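Local coordinates for vacuolar protein sorting 29 (Cryptosporidium parvum, PDB 2A22), which probably serves in retromer-type endosomal protein sorting as a VPS29 subunit, built on a calcineurin-like metallophosphoesterase fold, at residues P126-P130 with G131-Q135; G117-H120 with G121-L125; C66-E69 with Y70-M73. One frame throughout, in Å; residues are numbered along the deposited sequence.

Contact 1: P126-P130 with G131-Q135; sequences PWDDP and GSLEQ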
loop_
_atom_site.group_PDB
_atom_site.type_symbol
_atom_site.label_atom_id
_atom_site.label_comp_id
_atom_site.label_asym_id
_atom_site.label_seq_id
_atom_site.Cartn_x
_atom_site.Cartn_y
_atom_site.Cartn_z
ATOM N N PRO A 126 4.158 -17.289 -9.048
ATOM C CA PRO A 126 3.869 -16.208 -10.002
ATOM C C PRO A 126 3.217 -15.026 -9.295
ATOM O O PRO A 126 2.638 -15.192 -8.211
ATOM C CB PRO A 126 2.851 -16.828 -10.966
ATOM C CG PRO A 126 2.726 -18.285 -10.580
ATOM C CD PRO A 126 3.240 -18.435 -9.193
ATOM N N TRP A 127 3.309 -13.849 -9.912
ATOM C CA TRP A 127 2.752 -12.621 -9.351
ATOM C C TRP A 127 1.273 -12.734 -8.999
ATOM O O TRP A 127 0.486 -13.289 -9.766
ATOM C CB TRP A 127 3.009 -11.452 -10.300
ATOM C CG TRP A 127 4.485 -11.140 -10.456
ATOM C CD1 TRP A 127 5.440 -11.181 -9.479
ATOM C CD2 TRP A 127 5.158 -10.734 -11.654
ATOM N NE1 TRP A 127 6.666 -10.830 -9.991
ATOM C CE2 TRP A 127 6.523 -10.537 -11.321
ATOM C CE3 TRP A 127 4.743 -10.518 -12.974
ATOM C CZ2 TRP A 127 7.484 -10.126 -12.265
ATOM C CZ3 TRP A 127 5.694 -10.109 -13.916
ATOM C CH2 TRP A 127 7.052 -9.912 -13.551
ATOM N N ASP A 128 0.928 -12.235 -7.812
ATOM C CA ASP A 128 -0.434 -12.255 -7.279
ATOM C C ASP A 128 -1.035 -13.643 -7.063
ATOM O O ASP A 128 -2.244 -13.764 -6.850
ATOM C CB ASP A 128 -1.382 -11.394 -8.148
ATOM C CG ASP A 128 -1.404 -9.931 -7.721
ATOM O OD1 ASP A 128 -0.972 -9.614 -6.588
ATOM O OD2 ASP A 128 -1.864 -9.093 -8.523
ATOM N N ASP A 129 -0.212 -14.690 -7.120
ATOM C CA ASP A 129 -0.730 -16.048 -6.907
ATOM C C ASP A 129 -1.097 -16.252 -5.434
ATOM O O ASP A 129 -0.229 -16.164 -4.559
ATOM C CB ASP A 129 0.273 -17.115 -7.359
ATOM C CG ASP A 129 -0.250 -18.547 -7.137
ATOM O OD1 ASP A 129 -0.732 -19.166 -8.111
ATOM O OD2 ASP A 129 -0.194 -19.040 -5.985
ATOM N N PRO A 130 -2.377 -16.550 -5.161
ATOM C CA PRO A 130 -2.885 -16.664 -3.780
ATOM C C PRO A 130 -2.053 -17.623 -2.947
ATOM O O PRO A 130 -1.751 -17.322 -1.779
ATOM C CB PRO A 130 -4.300 -17.201 -3.976
ATOM C CG PRO A 130 -4.691 -16.671 -5.307
ATOM C CD PRO A 130 -3.447 -16.791 -6.145
ATOM N N GLY A 131 -1.663 -18.742 -3.566
ATOM C CA GLY A 131 -0.838 -19.757 -2.923
ATOM C C GLY A 131 0.553 -19.239 -2.613
ATOM O O GLY A 131 1.092 -19.489 -1.537
ATOM N N SER A 132 1.137 -18.509 -3.553
ATOM C CA SER A 132 2.448 -17.944 -3.318
ATOM C C SER A 132 2.348 -16.782 -2.304
ATOM O O SER A 132 3.183 -16.632 -1.381
ATOM C CB SER A 132 3.067 -17.526 -4.638
ATOM O OG SER A 132 4.430 -17.181 -4.455
ATOM N N LEU A 133 1.291 -15.990 -2.438
ATOM C CA LEU A 133 1.038 -14.930 -1.460
ATOM C C LEU A 133 0.944 -15.512 -0.066
ATOM O O LEU A 133 1.566 -15.001 0.879
ATOM C CB LEU A 133 -0.225 -14.146 -1.804
ATOM C CG LEU A 133 -0.019 -13.091 -2.891
ATOM C CD1 LEU A 133 -1.351 -12.423 -3.164
ATOM C CD2 LEU A 133 1.082 -12.046 -2.538
ATOM N N GLU A 134 0.197 -16.608 0.047
ATOM C CA GLU A 134 0.028 -17.283 1.334
ATOM C C GLU A 134 1.342 -17.832 1.918
ATOM O O GLU A 134 1.530 -17.822 3.127
ATOM C CB GLU A 134 -1.039 -18.373 1.260
ATOM C CG GLU A 134 -1.548 -18.765 2.659
ATOM C CD GLU A 134 -2.520 -19.940 2.656
ATOM O OE1 GLU A 134 -2.530 -20.727 1.671
ATOM O OE2 GLU A 134 -3.265 -20.072 3.654
ATOM N N GLN A 135 2.255 -18.268 1.054
ATOM C CA GLN A 135 3.586 -18.706 1.500
ATOM C C GLN A 135 4.402 -17.556 2.081
ATOM O O GLN A 135 5.191 -17.737 3.015
ATOM C CB GLN A 135 4.324 -19.386 0.348
ATOM C CG GLN A 135 3.483 -20.550 -0.230
ATOM C CD GLN A 135 4.255 -21.440 -1.193
ATOM O OE1 GLN A 135 5.125 -22.211 -0.772
ATOM N NE2 GLN A 135 3.932 -21.349 -2.496
#

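Contact 2: G117-H120 with G121-L125; sequences GLMH and GNQVL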
loop_
_atom_site.group_PDB
_atom_site.type_symbol
_atom_site.label_atom_id
_atom_site.label_comp_id
_atom_site.label_asym_id
_atom_site.label_seq_id
_atom_site.Cartn_x
_atom_site.Cartn_y
_atom_site.Cartn_z
ATOM N N GLY A 117 2.331 -7.492 7.178
ATOM C CA GLY A 117 3.466 -7.664 6.274
ATOM C C GLY A 117 3.319 -6.740 5.075
ATOM O O GLY A 117 2.209 -6.562 4.561
ATOM N N LEU A 118 4.437 -6.157 4.646
ATOM C CA LEU A 118 4.495 -5.197 3.534
ATOM C C LEU A 118 5.687 -5.524 2.617
ATOM O O LEU A 118 6.826 -5.623 3.090
ATOM C CB LEU A 118 4.670 -3.781 4.068
ATOM C CG LEU A 118 4.857 -2.678 3.011
ATOM C CD1 LEU A 118 3.533 -2.451 2.278
ATOM C CD2 LEU A 118 5.334 -1.406 3.729
ATOM N N MET A 119 5.418 -5.738 1.330
ATOM C CA MET A 119 6.476 -6.010 0.377
ATOM C C MET A 119 6.003 -5.639 -1.028
ATOM O O MET A 119 4.822 -5.627 -1.274
ATOM C CB MET A 119 6.927 -7.477 0.459
ATOM C CG MET A 119 5.834 -8.509 0.186
ATOM S SD MET A 119 6.470 -10.218 0.021
ATOM C CE MET A 119 8.215 -9.871 -0.213
ATOM N N HIS A 120 6.925 -5.332 -1.939
ATOM C CA HIS A 120 6.522 -4.887 -3.260
ATOM C C HIS A 120 5.697 -5.923 -4.053
ATOM O O HIS A 120 4.720 -5.561 -4.715
ATOM C CB HIS A 120 7.707 -4.337 -4.083
ATOM C CG HIS A 120 7.291 -3.833 -5.427
ATOM N ND1 HIS A 120 6.462 -2.738 -5.580
ATOM C CD2 HIS A 120 7.512 -4.320 -6.671
ATOM C CE1 HIS A 120 6.210 -2.561 -6.867
ATOM N NE2 HIS A 120 6.831 -3.510 -7.550
ATOM N N GLY A 121 6.079 -7.195 -3.990
ATOM C CA GLY A 121 5.288 -8.240 -4.641
ATOM C C GLY A 121 5.903 -8.908 -5.857
ATOM O O GLY A 121 5.441 -9.965 -6.302
ATOM N N ASN A 122 6.955 -8.303 -6.402
ATOM C CA ASN A 122 7.621 -8.869 -7.553
ATOM C C ASN A 122 8.380 -10.138 -7.170
ATOM O O ASN A 122 8.682 -10.965 -8.035
ATOM C CB ASN A 122 8.526 -7.834 -8.221
ATOM C CG ASN A 122 9.699 -7.418 -7.346
ATOM O OD1 ASN A 122 9.558 -7.127 -6.158
ATOM N ND2 ASN A 122 10.866 -7.375 -7.948
ATOM N N GLN A 123 8.649 -10.282 -5.867
ATOM C CA GLN A 123 9.232 -11.495 -5.271
ATOM C C GLN A 123 8.230 -12.627 -5.165
ATOM O O GLN A 123 8.605 -13.735 -4.795
ATOM C CB GLN A 123 9.740 -11.250 -3.844
ATOM C CG GLN A 123 10.519 -9.940 -3.599
ATOM C CD GLN A 123 9.617 -8.763 -3.224
ATOM O OE1 GLN A 123 8.429 -8.727 -3.585
ATOM N NE2 GLN A 123 10.186 -7.785 -2.519
ATOM N N VAL A 124 6.956 -12.348 -5.432
ATOM C CA VAL A 124 5.899 -13.374 -5.342
ATOM C C VAL A 124 5.744 -14.048 -6.702
ATOM O O VAL A 124 5.419 -13.387 -7.686
ATOM C CB VAL A 124 4.541 -12.771 -4.880
ATOM C CG1 VAL A 124 3.426 -13.826 -4.886
ATOM C CG2 VAL A 124 4.678 -12.129 -3.500
ATOM N N LEU A 125 5.988 -15.356 -6.759
ATOM C CA LEU A 125 6.035 -16.068 -8.049
ATOM C C LEU A 125 5.119 -17.286 -8.110
ATOM O O LEU A 125 5.256 -18.206 -7.311
ATOM C CB LEU A 125 7.478 -16.440 -8.393
ATOM C CG LEU A 125 8.487 -15.276 -8.405
ATOM C CD1 LEU A 125 9.925 -15.788 -8.451
ATOM C CD2 LEU A 125 8.203 -14.284 -9.556
HETATM O O HOH W 1 9.697 -5.011 -1.697
#

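Contact 3: C66-E69 with Y70-M73; sequences CSQE and YVEM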
loop_
_atom_site.group_PDB
_atom_site.type_symbol
_atom_site.label_atom_id
_atom_site.label_comp_id
_atom_site.label_asym_id
_atom_site.label_seq_id
_atom_site.Cartn_x
_atom_site.Cartn_y
_atom_site.Cartn_z
ATOM N N CYS A 66 9.191 6.021 -6.782
ATOM C CA CYS A 66 10.076 6.461 -7.887
ATOM C C CYS A 66 10.563 7.908 -7.842
ATOM O O CYS A 66 11.604 8.231 -8.412
ATOM C CB CYS A 66 9.441 6.166 -9.257
ATOM S SG CYS A 66 9.066 4.421 -9.554
ATOM N N SER A 67 9.809 8.772 -7.175
ATOM C CA SER A 67 10.118 10.197 -7.091
ATOM C C SER A 67 10.446 10.589 -5.657
ATOM O O SER A 67 9.615 10.401 -4.733
ATOM C CB SER A 67 8.913 11.022 -7.570
ATOM O OG SER A 67 9.010 12.360 -7.127
ATOM N N GLN A 68 11.627 11.169 -5.465
ATOM C CA GLN A 68 12.052 11.557 -4.125
ATOM C C GLN A 68 11.111 12.583 -3.528
ATOM O O GLN A 68 10.850 12.547 -2.326
ATOM C CB GLN A 68 13.483 12.087 -4.089
ATOM C CG GLN A 68 14.028 12.299 -2.614
ATOM C CD GLN A 68 14.074 10.991 -1.813
ATOM O OE1 GLN A 68 14.002 9.904 -2.393
ATOM N NE2 GLN A 68 14.226 11.091 -0.476
ATOM N N GLU A 69 10.614 13.492 -4.369
ATOM C CA GLU A 69 9.594 14.451 -3.968
ATOM C C GLU A 69 8.370 13.724 -3.370
ATOM O O GLU A 69 7.803 14.187 -2.379
ATOM C CB GLU A 69 9.177 15.337 -5.161
ATOM C CG GLU A 69 8.063 16.340 -4.826
ATOM C CD GLU A 69 7.390 16.994 -6.052
ATOM O OE1 GLU A 69 8.038 17.161 -7.100
ATOM O OE2 GLU A 69 6.186 17.345 -5.955
ATOM N N TYR A 70 7.980 12.580 -3.948
ATOM C CA TYR A 70 6.805 11.855 -3.446
ATOM C C TYR A 70 7.121 10.983 -2.197
ATOM O O TYR A 70 6.278 10.815 -1.314
ATOM C CB TYR A 70 6.077 11.124 -4.592
ATOM C CG TYR A 70 5.199 12.106 -5.336
ATOM C CD1 TYR A 70 5.739 13.026 -6.255
ATOM C CD2 TYR A 70 3.850 12.208 -5.025
ATOM C CE1 TYR A 70 4.920 13.995 -6.878
ATOM C CE2 TYR A 70 3.049 13.152 -5.622
ATOM C CZ TYR A 70 3.582 14.025 -6.554
ATOM O OH TYR A 70 2.739 14.916 -7.144
ATOM N N VAL A 71 8.356 10.488 -2.104
ATOM C CA VAL A 71 8.867 9.956 -0.846
ATOM C C VAL A 71 8.679 10.988 0.282
ATOM O O VAL A 71 8.138 10.684 1.356
ATOM C CB VAL A 71 10.340 9.530 -0.968
ATOM C CG1 VAL A 71 10.934 9.266 0.413
ATOM C CG2 VAL A 71 10.479 8.270 -1.876
ATOM N N GLU A 72 9.089 12.224 0.012
ATOM C CA GLU A 72 9.016 13.300 1.007
ATOM C C GLU A 72 7.579 13.648 1.357
ATOM O O GLU A 72 7.274 13.911 2.516
ATOM C CB GLU A 72 9.817 14.521 0.531
ATOM C CG GLU A 72 11.337 14.175 0.527
ATOM C CD GLU A 72 12.250 15.213 -0.128
ATOM O OE1 GLU A 72 11.792 16.090 -0.902
ATOM O OE2 GLU A 72 13.464 15.143 0.140
ATOM N N MET A 73 6.697 13.610 0.360
ATOM C CA MET A 73 5.278 13.880 0.569
ATOM C C MET A 73 4.688 12.794 1.499
ATOM O O MET A 73 4.063 13.107 2.528
ATOM C CB MET A 73 4.551 13.986 -0.783
ATOM C CG MET A 73 2.992 14.113 -0.706
ATOM S SD MET A 73 2.136 12.503 -0.571
ATOM C CE MET A 73 0.397 13.027 -0.600
HETATM O O HOH W 2 14.382 13.222 1.280
#

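Contact 1: P126-P130 with G131-Q135
D129 caps helix 130-140, and its carboxylate reaches forward to the backbone N-H of S132. From CB the side chain starts over the first turn, with D129 CB 3.9 Å from S132 CB. CG then lies anti to the backbone N (chi1 180°), which swings the carboxylate over the amides at the helix start; D129 CG is 3.8 Å from both S132 N and G131 N. OD2 ends the chain 2.8 Å from S132 N, takes the bond on its anti lone pair with an N-H...O angle of 149°, and is also 2.8 Å from G131 N. The carbonyl of the same residue opens the helical pattern: L133 N gives a nearly straight bond of 2.6 Å to D129 O, and E134 N follows to P130 O at 2.8 Å. D129 also closes a type II turn that begins at P126. L133 points back at the loop, its CD1 4.0 Å from D128 O, while its flank packs on V124 and on strands 144-147 and 161-165. The OG of S132 turns to L125 O, and the carboxylate of D128 is held by T150. An acidic N-cap of this kind supplies an acceptor to an amide that no preceding turn could serve, and its negative charge, set against the positive end of the helix dipole, probably steadies the helix start.

Contact 2: G117-H120 with G121-L125
The side chains of M119 and Q123 run antiparallel past one another at the end of strand 114-119, and the methyl end of the methionine does the touching. A chi1 of 59° tucks CG in between the N and C branches of its own backbone, and the chain then bends at its end, bringing M119 CE within 3.5 Å of Q123 CD and 3.6 Å of Q123 OE1. The sulfur faces the valine instead, M119 SD lying 4.4 Å from V124 CG2 in loose apolar contact; W136 of helix 130-140 packs on both residues. H120 comes next. Its backbone N donates to a water at 2.8 Å, and the same water accepts from Q123 NE2, bridging the two residues. In the calcineurin-like phosphoesterase fold a loop following a strand commonly carries a histidine of the metal centre. The donor atoms of H120, D87 and H149 converge in a way consistent with such a site, though metal binding here is unconfirmed. The H120 ring is fixed by ND1 to T62 O and NE2 to H149, and the side chain of N122 lies beside the edge of the ring. G121 then turns the chain with a positive phi of 111° and opens a type I turn that ends at V124. Q123 folds back at chi2 over this turn, and its OE1 accepts from G121 N at 2.8 Å, in the carbonyl plane, with an N-H...O angle of 140°.

Contact 3: C66-E69 with Y70-M73
The ring of Y70 meets S67 OG at its edge, in plane, with the hydroxyl oxygen 3.5 Å from Y70 CD1. E69 extends beside the tyrosine in the same direction; its carboxylate is turned 29° from the ring plane, and E69 OE2 approaches Y70 CE1 obliquely at 3.7 Å. Beyond these two, the Y70 side chain touches I36 and E42. A second pair of flat groups lies on another flank of the helix, where the amide of Q68 and the carboxylate of E72 stand 77° apart. A water accepts from Q68 NE2 at 2.8 Å; its approach to E72 OE2 is improbably short, so a bridge between the two is doubtful. The glutamine bends at chi2, which carries its amide back over V71, Q68 NE2 lying 3.9 Å from V71 CG1, while OE1 accepts from F93 N. S67 is the N-cap of helix 68-77, the helix of a beta-alpha-beta unit between strands 58-61 and 81-83. Its OG takes a weak bond of 3.3 Å from Y70 N, and its carbonyl accepts V71 N at 2.9 Å as well as a second, weak bond from Y70 N. E72 N and M73 N continue the helical bonding to Q68 O and E69 O. Y70 N thus divides its hydrogen between two acceptors of one serine, one bond long, the other bent, so the bond from V71 N, at 164°, is probably the firmer tie to S67.

Overall arrangement
Contacts 1 and 2 form one continuous passage from strand 114-119 to helix 130-140, their centres 9 Å apart. They touch where W127 NE1 lies 2.8 Å from N122 O, a probable hydrogen bond tying the loop to the turn. Both border the possible metal site: contact 2 supplies one of its residues, while in contact 1 the ring of W127 meets the ring of H149 and the side chain of D128 lies near the site without touching it. Contact 3 comes earlier in the chain, its centre 21 Å from that of contact 2, with nearest atoms about 8 Å apart. Its centre is 29 Å from that of contact 1, on the opposite side of the chain's centre.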